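Hypothetical protein (Bacteroides uniformis, PDB 4QE0) is of unknown function, a DUF5043-family protein built round an antiparallel beta-sheet with helices packed against it. Local coordinates at residues A[109-112]-A[117-120]; A[121-126]-A[137-142]. All coordinates share one frame; numbering follows the deposited sequence.

Interaction 1. Residues A[109-112]-A[117-120]; sequences MLLS and EVME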
loop_
_atom_site.group_PDB
_atom_site.type_symbol
_atom_site.label_atom_id
_atom_site.label_comp_id
_atom_site.label_asym_id
_atom_site.label_seq_id
_atom_site.Cartn_x
_atom_site.Cartn_y
_atom_site.Cartn_z
HETATM N N MSE A 109 6.258 12.553 -6.156
HETATM C CA MSE A 109 7.436 11.735 -5.838
HETATM C C MSE A 109 8.565 12.272 -6.669
HETATM O O MSE A 109 8.413 12.478 -7.894
HETATM C CB MSE A 109 7.233 10.265 -6.216
HETATM C CG MSE A 109 6.248 9.564 -5.326
HETATM SE SE MSE A 109 6.139 7.631 -5.886
HETATM C CE MSE A 109 5.372 7.737 -7.678
ATOM N N LEU A 110 9.699 12.532 -6.022
ATOM C CA LEU A 110 10.909 12.946 -6.726
ATOM C C LEU A 110 11.890 11.791 -6.693
ATOM O O LEU A 110 12.312 11.344 -5.616
ATOM C CB LEU A 110 11.508 14.186 -6.104
ATOM C CG LEU A 110 10.538 15.375 -5.967
ATOM C CD1 LEU A 110 11.258 16.618 -5.489
ATOM C CD2 LEU A 110 9.836 15.642 -7.290
ATOM N N LEU A 111 12.243 11.307 -7.879
ATOM C CA LEU A 111 13.072 10.134 -8.020
ATOM C C LEU A 111 14.521 10.459 -8.354
ATOM O O LEU A 111 14.807 11.417 -9.080
ATOM C CB LEU A 111 12.551 9.247 -9.141
ATOM C CG LEU A 111 11.078 8.833 -9.187
ATOM C CD1 LEU A 111 10.901 7.879 -10.353
ATOM C CD2 LEU A 111 10.577 8.239 -7.911
ATOM N N SER A 112 15.416 9.607 -7.874
ATOM C CA SER A 112 16.815 9.656 -8.259
ATOM C C SER A 112 16.943 9.307 -9.720
ATOM O O SER A 112 16.407 8.305 -10.172
ATOM C CB SER A 112 17.662 8.665 -7.456
ATOM O OG SER A 112 18.927 8.482 -8.068
ATOM N N GLU A 117 14.932 5.427 -7.264
ATOM C CA GLU A 117 14.321 5.400 -5.942
ATOM C C GLU A 117 13.691 6.741 -5.612
ATOM O O GLU A 117 14.127 7.785 -6.093
ATOM C CB GLU A 117 15.351 5.014 -4.865
ATOM C CG GLU A 117 15.841 3.576 -5.032
ATOM C CD GLU A 117 17.041 3.231 -4.162
ATOM O OE1 GLU A 117 17.409 4.034 -3.274
ATOM O OE2 GLU A 117 17.617 2.143 -4.377
ATOM N N VAL A 118 12.676 6.700 -4.765
ATOM C CA VAL A 118 11.991 7.897 -4.332
ATOM C C VAL A 118 12.815 8.593 -3.273
ATOM O O VAL A 118 12.989 8.074 -2.180
ATOM C CB VAL A 118 10.592 7.556 -3.795
ATOM C CG1 VAL A 118 9.936 8.808 -3.267
ATOM C CG2 VAL A 118 9.763 6.935 -4.894
HETATM N N MSE A 119 13.352 9.755 -3.615
HETATM C CA MSE A 119 14.177 10.537 -2.700
HETATM C C MSE A 119 13.355 11.404 -1.792
HETATM O O MSE A 119 13.691 11.563 -0.623
HETATM C CB MSE A 119 15.100 11.443 -3.522
HETATM C CG MSE A 119 16.159 10.623 -4.226
HETATM SE SE MSE A 119 17.373 11.863 -5.198
HETATM C CE MSE A 119 16.119 13.047 -6.163
ATOM N N GLU A 120 12.280 11.986 -2.317
ATOM C CA GLU A 120 11.419 12.907 -1.566
ATOM C C GLU A 120 9.970 12.768 -2.038
ATOM O O GLU A 120 9.722 12.367 -3.182
ATOM C CB GLU A 120 11.833 14.375 -1.796
ATOM C CG GLU A 120 13.257 14.696 -1.397
ATOM C CD GLU A 120 13.629 16.175 -1.520
ATOM O OE1 GLU A 120 12.797 17.041 -1.924
ATOM O OE2 GLU A 120 14.802 16.474 -1.187
#
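Leu-110 O is gripped by two successive amides of the facing strand: Met-119 N lies 2.8 Å from Leu-110 O, and Glu-120 N adds a weak second bond to the same oxygen at 3.4 Å. Two residues thus face one, a classic beta bulge in the hairpin of strands 106-111 and 118-126, helped by the helix-like backbone of Met-119. Beyond it Leu-110 N gives Glu-120 O an almost straight bond of 2.8 Å, and nearer the turn Ser-112 N reaches Glu-117 O at 2.9 Å. Leu-111 and Val-118 share a face as a non-hydrogen-bonded pair, where Leu-111 CD2 presses on Val-118 CG2 at 3.4 Å, tighter than usual for two methyls. The same valine methyl also meets the selenium of Met-109, a selenomethionine. Met-119, also selenomethionine, bends at chi3 (-49°), bringing its CE to Leu-111 O at 3.6 Å while SE lies against Ser-112 CA and CB. Leu-110 CD1 touches the carboxylate of buried Glu-120, whose two oxygens accept the backbone amides of Leu-51 and the dimethyl-lysine at position 50. One carbonyl thus takes both amides of the bulge, though the second only weakly, and the buried carboxylate is satisfied by main chain from a neighbouring loop.

Interaction 2. Residues A[121-126]-A[137-142]; sequences VNFNFF and HVYREI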
loop_
_atom_site.group_PDB
_atom_site.type_symbol
_atom_site.label_atom_id
_atom_site.label_comp_id
_atom_site.label_asym_id
_atom_site.label_seq_id
_atom_site.Cartn_x
_atom_site.Cartn_y
_atom_site.Cartn_z
ATOM N N VAL A 121 9.055 13.133 -1.150
ATOM C CA VAL A 121 7.625 13.171 -1.420
ATOM C C VAL A 121 7.109 14.495 -0.893
ATOM O O VAL A 121 7.520 14.949 0.181
ATOM C CB VAL A 121 6.873 12.009 -0.732
ATOM C CG1 VAL A 121 5.388 12.089 -1.025
ATOM C CG2 VAL A 121 7.420 10.657 -1.190
ATOM N N ASN A 122 6.208 15.121 -1.626
ATOM C CA ASN A 122 5.500 16.271 -1.100
ATOM C C ASN A 122 4.062 16.268 -1.565
ATOM O O ASN A 122 3.693 15.486 -2.457
ATOM C CB ASN A 122 6.229 17.580 -1.396
ATOM C CG ASN A 122 6.332 17.893 -2.871
ATOM O OD1 ASN A 122 5.336 18.129 -3.522
ATOM N ND2 ASN A 122 7.553 17.957 -3.381
ATOM N N PHE A 123 3.252 17.076 -0.904
ATOM C CA PHE A 123 1.804 17.092 -1.083
ATOM C C PHE A 123 1.329 18.523 -1.392
ATOM O O PHE A 123 1.876 19.502 -0.859
ATOM C CB PHE A 123 1.124 16.572 0.174
ATOM C CG PHE A 123 1.572 15.207 0.589
ATOM C CD1 PHE A 123 1.059 14.085 -0.043
ATOM C CD2 PHE A 123 2.555 15.029 1.556
ATOM C CE1 PHE A 123 1.503 12.814 0.310
ATOM C CE2 PHE A 123 2.988 13.753 1.911
ATOM C CZ PHE A 123 2.448 12.645 1.292
ATOM N N ASN A 124 0.298 18.640 -2.232
ATOM C CA ASN A 124 -0.326 19.929 -2.506
ATOM C C ASN A 124 -1.836 19.793 -2.416
ATOM O O ASN A 124 -2.415 18.791 -2.842
ATOM C CB ASN A 124 0.023 20.483 -3.898
ATOM C CG ASN A 124 1.473 20.877 -4.040
ATOM O OD1 ASN A 124 2.227 20.196 -4.703
ATOM N ND2 ASN A 124 1.866 21.976 -3.425
ATOM N N PHE A 125 -2.463 20.809 -1.831
ATOM C CA PHE A 125 -3.907 20.918 -1.775
ATOM C C PHE A 125 -4.229 22.363 -1.364
ATOM O O PHE A 125 -3.318 23.163 -1.193
ATOM C CB PHE A 125 -4.499 19.943 -0.745
ATOM C CG PHE A 125 -3.794 19.961 0.586
ATOM C CD1 PHE A 125 -4.159 20.875 1.577
ATOM C CD2 PHE A 125 -2.777 19.045 0.856
ATOM C CE1 PHE A 125 -3.500 20.895 2.788
ATOM C CE2 PHE A 125 -2.135 19.040 2.077
ATOM C CZ PHE A 125 -2.495 19.960 3.044
ATOM N N PHE A 126 -5.502 22.687 -1.215
ATOM C CA PHE A 126 -5.902 24.051 -0.829
ATOM C C PHE A 126 -6.458 24.049 0.585
ATOM O O PHE A 126 -7.009 23.048 1.031
ATOM C CB PHE A 126 -6.932 24.584 -1.814
ATOM C CG PHE A 126 -6.381 24.814 -3.201
ATOM C CD1 PHE A 126 -6.316 23.785 -4.134
ATOM C CD2 PHE A 126 -5.947 26.072 -3.578
ATOM C CE1 PHE A 126 -5.816 24.004 -5.406
ATOM C CE2 PHE A 126 -5.466 26.307 -4.848
ATOM C CZ PHE A 126 -5.396 25.278 -5.766
ATOM N N HIS A 137 -0.017 12.582 10.480
ATOM C CA HIS A 137 0.509 11.224 10.425
ATOM C C HIS A 137 0.087 10.461 9.159
ATOM O O HIS A 137 0.797 9.560 8.727
ATOM C CB HIS A 137 0.200 10.412 11.690
ATOM C CG HIS A 137 -1.235 10.006 11.801
ATOM N ND1 HIS A 137 -1.743 8.889 11.173
ATOM C CD2 HIS A 137 -2.272 10.570 12.461
ATOM C CE1 HIS A 137 -3.030 8.778 11.445
ATOM N NE2 HIS A 137 -3.374 9.785 12.227
ATOM N N VAL A 138 -1.056 10.813 8.565
ATOM C CA VAL A 138 -1.464 10.227 7.284
ATOM C C VAL A 138 -0.460 10.548 6.162
ATOM O O VAL A 138 -0.006 9.655 5.441
ATOM C CB VAL A 138 -2.879 10.685 6.874
ATOM C CG1 VAL A 138 -3.252 10.183 5.488
ATOM C CG2 VAL A 138 -3.898 10.173 7.883
ATOM N N TYR A 139 -0.125 11.827 6.023
ATOM C CA TYR A 139 0.859 12.260 5.046
ATOM C C TYR A 139 2.221 11.640 5.307
ATOM O O TYR A 139 2.906 11.186 4.386
ATOM C CB TYR A 139 0.949 13.796 5.005
ATOM C CG TYR A 139 -0.331 14.436 4.541
ATOM C CD1 TYR A 139 -0.803 14.207 3.254
ATOM C CD2 TYR A 139 -1.085 15.249 5.374
ATOM C CE1 TYR A 139 -1.997 14.756 2.827
ATOM C CE2 TYR A 139 -2.268 15.822 4.944
ATOM C CZ TYR A 139 -2.717 15.583 3.672
ATOM O OH TYR A 139 -3.898 16.120 3.223
ATOM N N ARG A 140 2.628 11.616 6.557
ATOM C CA ARG A 140 3.891 10.979 6.909
ATOM C C ARG A 140 3.918 9.512 6.483
ATOM O O ARG A 140 4.919 9.052 5.958
ATOM C CB ARG A 140 4.153 11.108 8.420
ATOM C CG ARG A 140 5.373 10.340 8.920
ATOM C CD ARG A 140 6.653 10.904 8.354
ATOM N NE ARG A 140 7.810 10.290 8.998
ATOM C CZ ARG A 140 9.072 10.542 8.668
ATOM N NH1 ARG A 140 9.374 11.352 7.657
ATOM N NH2 ARG A 140 10.040 9.956 9.343
ATOM N N GLU A 141 2.843 8.773 6.749
ATOM C CA GLU A 141 2.766 7.353 6.394
ATOM C C GLU A 141 2.910 7.155 4.884
ATOM O O GLU A 141 3.632 6.259 4.424
ATOM C CB GLU A 141 1.448 6.719 6.854
ATOM C CG GLU A 141 1.256 5.282 6.346
ATOM C CD GLU A 141 -0.088 4.661 6.715
ATOM O OE1 GLU A 141 -0.703 5.092 7.709
ATOM O OE2 GLU A 141 -0.529 3.724 6.017
ATOM N N ILE A 142 2.249 8.008 4.115
ATOM C CA ILE A 142 2.375 7.960 2.666
ATOM C C ILE A 142 3.817 8.206 2.246
ATOM O O ILE A 142 4.366 7.458 1.436
ATOM C CB ILE A 142 1.433 8.967 1.999
ATOM C CG1 ILE A 142 -0.014 8.569 2.255
ATOM C CG2 ILE A 142 1.711 9.044 0.509
ATOM C CD1 ILE A 142 -1.006 9.651 1.886
#
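Tyr-139 turns an edge of its ring onto the face of Phe-123, the two planes inclined at 51° and the ring centroids 4.9 Å apart. The atom that makes this edge-to-face contact is Tyr-139 CD1, poised over the centre of the phenylalanine ring and 3.7 Å from Phe-123 CG. Further out along the same ring, Phe-123 CE2 meets Tyr-139 CB at 3.7 Å and Phe-123 CZ comes within 3.5 Å of the tyrosine's backbone oxygen, Tyr-139 O. Ile-142, one helical turn later, approaches differently: its CG2 branch sits in the plane of the Phe-123 ring, at the edge, 3.8 Å from Phe-123 CZ. The helix 136-143 thereby packs on one face of the antiparallel sheet, with Phe-123, Phe-125 and Tyr-139 forming an aromatic cluster between helix and strand 118-126. An alanine at Phe-123 would strip away the ring and would probably open a gap beneath the helix, depriving both the Tyr-139 edge and the Ile-142 methyl of their packing surface. Phe-125 stands nearly parallel to Tyr-139, at 13°, but the rings are slid apart and barely overlap. With Phe-125 CG set between its own backbone N and carbonyl carbon (chi1 47°), the ring is carried to the tyrosine's outer end, where Phe-125 CE2 lies 3.6 Å from Tyr-139 OH and also touches Tyr-139 CZ. The hydroxyl of the buried tyrosine is hydrogen-bonded to Tyr-131 O in the loop before the helix, while Leu-44 of strand 41-45 packs against the tyrosine and Val-88 of helix 78-90 against Ile-142.

Overall arrangement
Strand 118-126 carries both contacts in series: interaction 1 uses its first part as one arm of a hairpin, and interaction 2 uses the rest as a floor for helix 136-143. Their centres are about 14 Å apart, and apart from adjoining at residues 120 and 121 their segments do not touch. Interaction 1 is mainly backbone bonding within the sheet, whereas interaction 2 is side-chain packing without hydrogen bonds across it. The pairing of strands 106-111 and 118-126 continues past the bulge, with backbone hydrogen bonds joining Asn-122 to Thr-108 and Asn-124 to Met-106. Interaction 2 lies nearer the centre of the chain, about 6 Å from it against 10 Å.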